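BlEst2 (Bacillus licheniformis, PDB 6WPX) probably hydrolyses ester bonds as a secreted lipase-like esterase, with its C-terminal domain exerting an autoinhibitory effect. Local coordinates at residues G250-F255 with N261-V266; Q421-S426 with F441-M446. All blocks are in the same frame, centred on the assembly; numbering follows the deposited sequence.

Interaction 1: G250-F255 with N261-V266; sequences GKWDHF and NLTFPV
W252 CG stands beside the backbone N and anti to the carbonyl carbon (chi1 -45°), which swings the indole against the helix of 261-266, and the methyl of T263 is what meets one of its faces. CG2 sits 3.7 Å from the centroid of the W252 five-membered ring and 13° off its normal, a CH-pi contact. In T263 the hydroxyl takes the place between backbone N and carbonyl carbon (chi1 57°), which turns CG2 to the indole and lets OG1 bond to the carbonyl oxygen of I257 in the preceding loop. Farther along the ring, V266 CG1 approaches obliquely, 3.9 Å from W252 CZ2. On the reverse face W252's own chain folds back, with G250 CA 3.4 Å above the ring plane, so the indole is clamped. Its edge is used too: W252 NE1 donates in plane to a water at 2.9 Å, and that water donates to L262 O at 2.8 Å, joining loop and helix without a direct bond. Were this tryptophan an alanine, the T263 methyl would probably lose its aromatic partner, a gap would be likely to open beside V266 and the water link to L262 O would go. Just beyond, D253 OD1 accepts from F255 N at 2.9 Å in an Asx turn around H254. H254 bonds to D231 and touches S119, consistent with the histidine loop of an alpha/beta-hydrolase catalytic triad.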
loop_
_atom_site.group_PDB
_atom_site.type_symbol
_atom_site.label_atom_id
_atom_site.label_comp_id
_atom_site.label_asym_id
_atom_site.label_seq_id
_atom_site.Cartn_x
_atom_site.Cartn_y
_atom_site.Cartn_z
ATOM N N GLY A 250 1.742 16.728 2.856
ATOM C CA GLY A 250 2.782 17.254 3.734
ATOM C C GLY A 250 4.056 16.463 3.555
ATOM O O GLY A 250 4.024 15.351 3.022
ATOM N N LYS A 251 5.165 16.969 4.091
ATOM C CA LYS A 251 6.465 16.299 3.937
ATOM C C LYS A 251 6.665 15.266 5.038
ATOM O O LYS A 251 7.514 15.405 5.918
ATOM C CB LYS A 251 7.600 17.321 3.829
ATOM C CG LYS A 251 7.390 18.300 2.677
ATOM C CD LYS A 251 8.568 19.227 2.537
ATOM C CE LYS A 251 8.356 20.268 1.461
ATOM N NZ LYS A 251 8.401 19.670 0.103
ATOM N N TRP A 252 5.794 14.251 5.012
ATOM C CA TRP A 252 5.820 13.153 5.957
ATOM C C TRP A 252 5.950 11.854 5.207
ATOM O O TRP A 252 5.492 11.740 4.077
ATOM C CB TRP A 252 4.519 13.112 6.807
ATOM C CG TRP A 252 4.082 14.454 7.320
ATOM C CD1 TRP A 252 4.789 15.296 8.130
ATOM C CD2 TRP A 252 2.865 15.140 6.991
ATOM N NE1 TRP A 252 4.085 16.470 8.330
ATOM C CE2 TRP A 252 2.905 16.403 7.631
ATOM C CE3 TRP A 252 1.737 14.809 6.215
ATOM C CZ2 TRP A 252 1.853 17.325 7.528
ATOM C CZ3 TRP A 252 0.691 15.711 6.136
ATOM C CH2 TRP A 252 0.765 16.960 6.760
ATOM N N ASP A 253 6.572 10.870 5.851
ATOM C CA ASP A 253 6.611 9.539 5.305
ATOM C C ASP A 253 5.575 8.791 6.130
ATOM O O ASP A 253 4.996 9.370 7.071
ATOM C CB ASP A 253 8.025 8.906 5.337
ATOM C CG ASP A 253 8.676 8.771 6.704
ATOM O OD1 ASP A 253 8.012 8.302 7.628
ATOM O OD2 ASP A 253 9.881 9.040 6.809
ATOM N N HIS A 254 5.337 7.521 5.804
ATOM C CA HIS A 254 4.322 6.741 6.511
ATOM C C HIS A 254 4.571 6.601 8.014
ATOM O O HIS A 254 3.611 6.443 8.741
ATOM C CB HIS A 254 4.142 5.363 5.861
ATOM C CG HIS A 254 2.784 4.800 6.089
ATOM N ND1 HIS A 254 1.628 5.451 5.612
ATOM C CD2 HIS A 254 2.423 3.664 6.714
ATOM C CE1 HIS A 254 0.624 4.685 5.985
ATOM N NE2 HIS A 254 1.054 3.618 6.673
ATOM N N PHE A 255 5.830 6.667 8.473
ATOM C CA PHE A 255 6.105 6.577 9.912
ATOM C C PHE A 255 6.009 7.943 10.584
ATOM O O PHE A 255 5.450 8.041 11.658
ATOM C CB PHE A 255 7.489 5.950 10.200
ATOM C CG PHE A 255 7.720 4.566 9.637
ATOM C CD1 PHE A 255 6.677 3.654 9.532
ATOM C CD2 PHE A 255 8.991 4.152 9.277
ATOM C CE1 PHE A 255 6.894 2.370 9.025
ATOM C CE2 PHE A 255 9.211 2.858 8.793
ATOM C CZ PHE A 255 8.159 1.984 8.664
ATOM N N ASN A 261 4.438 15.646 17.605
ATOM C CA ASN A 261 5.092 16.952 17.400
ATOM C C ASN A 261 5.065 17.424 15.938
ATOM O O ASN A 261 5.093 18.620 15.689
ATOM C CB ASN A 261 6.518 16.958 17.948
ATOM C CG ASN A 261 7.467 16.084 17.169
ATOM O OD1 ASN A 261 7.269 14.880 17.028
ATOM N ND2 ASN A 261 8.523 16.675 16.657
ATOM N N LEU A 262 4.986 16.499 14.991
ATOM C CA LEU A 262 4.966 16.849 13.590
ATOM C C LEU A 262 3.554 17.129 13.068
ATOM O O LEU A 262 3.357 18.132 12.395
ATOM C CB LEU A 262 5.634 15.741 12.729
ATOM C CG LEU A 262 7.151 15.442 12.980
ATOM C CD1 LEU A 262 7.651 14.349 12.019
ATOM C CD2 LEU A 262 8.023 16.705 12.796
ATOM N N THR A 263 2.588 16.254 13.346
ATOM C CA THR A 263 1.267 16.395 12.711
ATOM C C THR A 263 0.130 16.844 13.614
ATOM O O THR A 263 -0.830 17.394 13.068
ATOM C CB THR A 263 0.874 15.130 11.967
ATOM O OG1 THR A 263 0.899 14.035 12.880
ATOM C CG2 THR A 263 1.782 14.872 10.752
ATOM N N PHE A 264 0.210 16.659 14.952
ATOM C CA PHE A 264 -0.876 17.188 15.773
ATOM C C PHE A 264 -1.095 18.697 15.504
ATOM O O PHE A 264 -2.252 19.070 15.289
ATOM C CB PHE A 264 -0.693 16.947 17.286
ATOM C CG PHE A 264 -1.924 17.340 18.062
ATOM C CD1 PHE A 264 -2.112 18.658 18.481
ATOM C CD2 PHE A 264 -2.919 16.400 18.345
ATOM C CE1 PHE A 264 -3.294 19.045 19.120
ATOM C CE2 PHE A 264 -4.100 16.786 18.991
ATOM C CZ PHE A 264 -4.271 18.112 19.387
ATOM N N PRO A 265 -0.064 19.580 15.496
ATOM C CA PRO A 265 -0.340 21.006 15.221
ATOM C C PRO A 265 -0.958 21.231 13.832
ATOM O O PRO A 265 -1.731 22.183 13.651
ATOM C CB PRO A 265 1.052 21.657 15.313
ATOM C CG PRO A 265 1.899 20.715 16.026
ATOM C CD PRO A 265 1.394 19.363 15.704
ATOM N N VAL A 266 -0.653 20.314 12.861
ATOM C CA VAL A 266 -1.142 20.390 11.488
ATOM C C VAL A 266 -2.629 20.031 11.422
ATOM O O VAL A 266 -3.390 20.770 10.818
ATOM C CB VAL A 266 -0.290 19.564 10.477
ATOM C CG1 VAL A 266 -0.871 19.690 9.052
ATOM C CG2 VAL A 266 1.180 20.008 10.510
HETATM O O HOH W 1 4.795 18.643 10.051
#

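Interaction 2: Q421-S426 with F441-M446; sequences QAEKKS and FKKAGM
Two extended side chains set up the contact of E423 with K443. In E423, CG lies opposite the backbone N (chi1 173°) and the chain runs straight on to the carboxylate, where OE1 turns back to the CB side. K443 leaves its backbone differently: CG stands beside the N (chi1 -80°) and opposite the carbonyl carbon, after which every torsion is close to fully stretched, so that NZ is carried well clear of the turn. The two chains cross at about a right angle and meet at their charged ends. K443 NZ comes to 4.0 Å from E423 OE1, a long salt bridge, whereas E423 OE2 stays 5.6 Å from the same NZ. The pairing is therefore lopsided and mainly electrostatic, with little surface buried between the segments, as expected of a surface ion pair. R415 offers OE1 a second positive charge, again at long, weak range, and K443 also packs against R415, so two cations probably share the attraction of one carboxylate. A422 and E423 both face R415 on the adjacent strand 407-417, a classic beta bulge. The contact thus spans strand 407-417, which lies between edge strand 420-431 and strand 445-456; helix 432-438 occurs in the connection, and K443 stands in the turn just before strand 445-456 begins.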
loop_
_atom_site.group_PDB
_atom_site.type_symbol
_atom_site.label_atom_id
_atom_site.label_comp_id
_atom_site.label_asym_id
_atom_site.label_seq_id
_atom_site.Cartn_x
_atom_site.Cartn_y
_atom_site.Cartn_z
ATOM N N GLN A 421 -6.852 -18.586 -1.188
ATOM C CA GLN A 421 -6.546 -18.946 -2.567
ATOM C C GLN A 421 -7.533 -20.037 -3.000
ATOM O O GLN A 421 -7.694 -21.053 -2.308
ATOM C CB GLN A 421 -5.101 -19.466 -2.653
ATOM C CG GLN A 421 -4.631 -19.768 -4.066
ATOM C CD GLN A 421 -3.157 -20.044 -4.108
ATOM O OE1 GLN A 421 -2.350 -19.248 -3.637
ATOM N NE2 GLN A 421 -2.777 -21.170 -4.686
ATOM N N ALA A 422 -8.227 -19.795 -4.118
ATOM C CA ALA A 422 -9.185 -20.753 -4.665
ATOM C C ALA A 422 -8.675 -21.363 -5.972
ATOM O O ALA A 422 -8.951 -22.520 -6.246
ATOM C CB ALA A 422 -10.536 -20.083 -4.883
ATOM N N GLU A 423 -7.948 -20.582 -6.789
ATOM C CA GLU A 423 -7.466 -21.051 -8.094
ATOM C C GLU A 423 -6.221 -20.297 -8.526
ATOM O O GLU A 423 -6.138 -19.089 -8.329
ATOM C CB GLU A 423 -8.606 -20.938 -9.135
ATOM C CG GLU A 423 -8.238 -21.219 -10.583
ATOM C CD GLU A 423 -9.404 -21.440 -11.530
ATOM O OE1 GLU A 423 -10.572 -21.361 -11.086
ATOM O OE2 GLU A 423 -9.147 -21.723 -12.719
ATOM N N LYS A 424 -5.241 -21.009 -9.085
ATOM C CA LYS A 424 -3.989 -20.430 -9.550
ATOM C C LYS A 424 -3.770 -20.923 -10.978
ATOM O O LYS A 424 -3.992 -22.105 -11.255
ATOM C CB LYS A 424 -2.831 -20.819 -8.614
ATOM C CG LYS A 424 -1.497 -20.159 -8.935
ATOM C CD LYS A 424 -0.419 -20.600 -7.966
ATOM C CE LYS A 424 0.210 -19.417 -7.277
ATOM N NZ LYS A 424 0.890 -19.801 -6.011
ATOM N N LYS A 425 -3.403 -19.999 -11.893
ATOM C CA LYS A 425 -3.201 -20.304 -13.317
ATOM C C LYS A 425 -1.893 -19.749 -13.832
ATOM O O LYS A 425 -1.426 -18.696 -13.374
ATOM C CB LYS A 425 -4.303 -19.665 -14.172
ATOM C CG LYS A 425 -5.691 -20.248 -14.095
ATOM C CD LYS A 425 -6.594 -19.377 -14.966
ATOM C CE LYS A 425 -8.025 -19.832 -15.016
ATOM N NZ LYS A 425 -8.853 -18.925 -15.850
ATOM N N SER A 426 -1.348 -20.429 -14.855
ATOM C CA SER A 426 -0.160 -19.986 -15.562
ATOM C C SER A 426 -0.416 -20.231 -17.056
ATOM O O SER A 426 -0.887 -21.319 -17.415
ATOM C CB SER A 426 1.074 -20.756 -15.097
ATOM O OG SER A 426 2.224 -20.196 -15.711
ATOM N N PHE A 441 -12.848 -13.068 -16.217
ATOM C CA PHE A 441 -13.160 -12.696 -14.825
ATOM C C PHE A 441 -14.643 -12.921 -14.520
ATOM O O PHE A 441 -15.311 -12.051 -13.960
ATOM C CB PHE A 441 -12.731 -11.243 -14.526
ATOM C CG PHE A 441 -11.289 -10.951 -14.839
ATOM C CD1 PHE A 441 -10.290 -11.259 -13.930
ATOM C CD2 PHE A 441 -10.922 -10.419 -16.069
ATOM C CE1 PHE A 441 -8.950 -11.045 -14.246
ATOM C CE2 PHE A 441 -9.582 -10.188 -16.376
ATOM C CZ PHE A 441 -8.603 -10.513 -15.466
ATOM N N LYS A 442 -15.153 -14.099 -14.910
ATOM C CA LYS A 442 -16.560 -14.450 -14.733
ATOM C C LYS A 442 -16.908 -14.811 -13.292
ATOM O O LYS A 442 -17.941 -14.360 -12.786
ATOM C CB LYS A 442 -16.986 -15.554 -15.715
ATOM N N LYS A 443 -16.036 -15.590 -12.626
ATOM C CA LYS A 443 -16.235 -16.032 -11.245
ATOM C C LYS A 443 -16.011 -14.924 -10.213
ATOM O O LYS A 443 -15.098 -14.103 -10.361
ATOM C CB LYS A 443 -15.307 -17.214 -10.930
ATOM C CG LYS A 443 -15.808 -18.560 -11.444
ATOM C CD LYS A 443 -14.858 -19.681 -11.047
ATOM C CE LYS A 443 -15.346 -21.035 -11.495
ATOM N NZ LYS A 443 -14.463 -22.124 -11.004
ATOM N N ALA A 444 -16.812 -14.947 -9.132
ATOM C CA ALA A 444 -16.677 -14.015 -8.026
ATOM C C ALA A 444 -15.344 -14.265 -7.276
ATOM O O ALA A 444 -14.822 -15.384 -7.303
ATOM C CB ALA A 444 -17.860 -14.149 -7.080
ATOM N N GLY A 445 -14.776 -13.206 -6.690
ATOM C CA GLY A 445 -13.533 -13.261 -5.920
ATOM C C GLY A 445 -12.498 -12.176 -6.179
ATOM O O GLY A 445 -12.683 -11.315 -7.047
ATOM N N MET A 446 -11.386 -12.224 -5.429
ATOM C CA MET A 446 -10.267 -11.277 -5.567
ATOM C C MET A 446 -9.281 -11.898 -6.537
ATOM O O MET A 446 -8.784 -12.998 -6.291
ATOM C CB MET A 446 -9.513 -11.084 -4.236
ATOM C CG MET A 446 -9.842 -9.846 -3.472
ATOM S SD MET A 446 -9.998 -8.301 -4.375
ATOM C CE MET A 446 -8.432 -8.075 -5.010
#

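In the fold
The two contacts lie on opposite sides of the chain's centre, about 40 Å apart between centres and about 19 Å between nearest atoms, and do not touch. Interaction 1 belongs to the alpha/beta-hydrolase part of the fold, and its loop carries H254, which pairs with D231 beside S119 in what is probably the active site. Interaction 2 sits on a separate antiparallel sheet farther along the chain, in the C-terminal part. That sheet still reaches the hydrolase part, since K424 touches N160 and M446 touches Q180. Together they contrast water-bridged aromatic packing near a presumed catalytic loop with a loose ion pair at the surface, reaching across the inner strand 407-417.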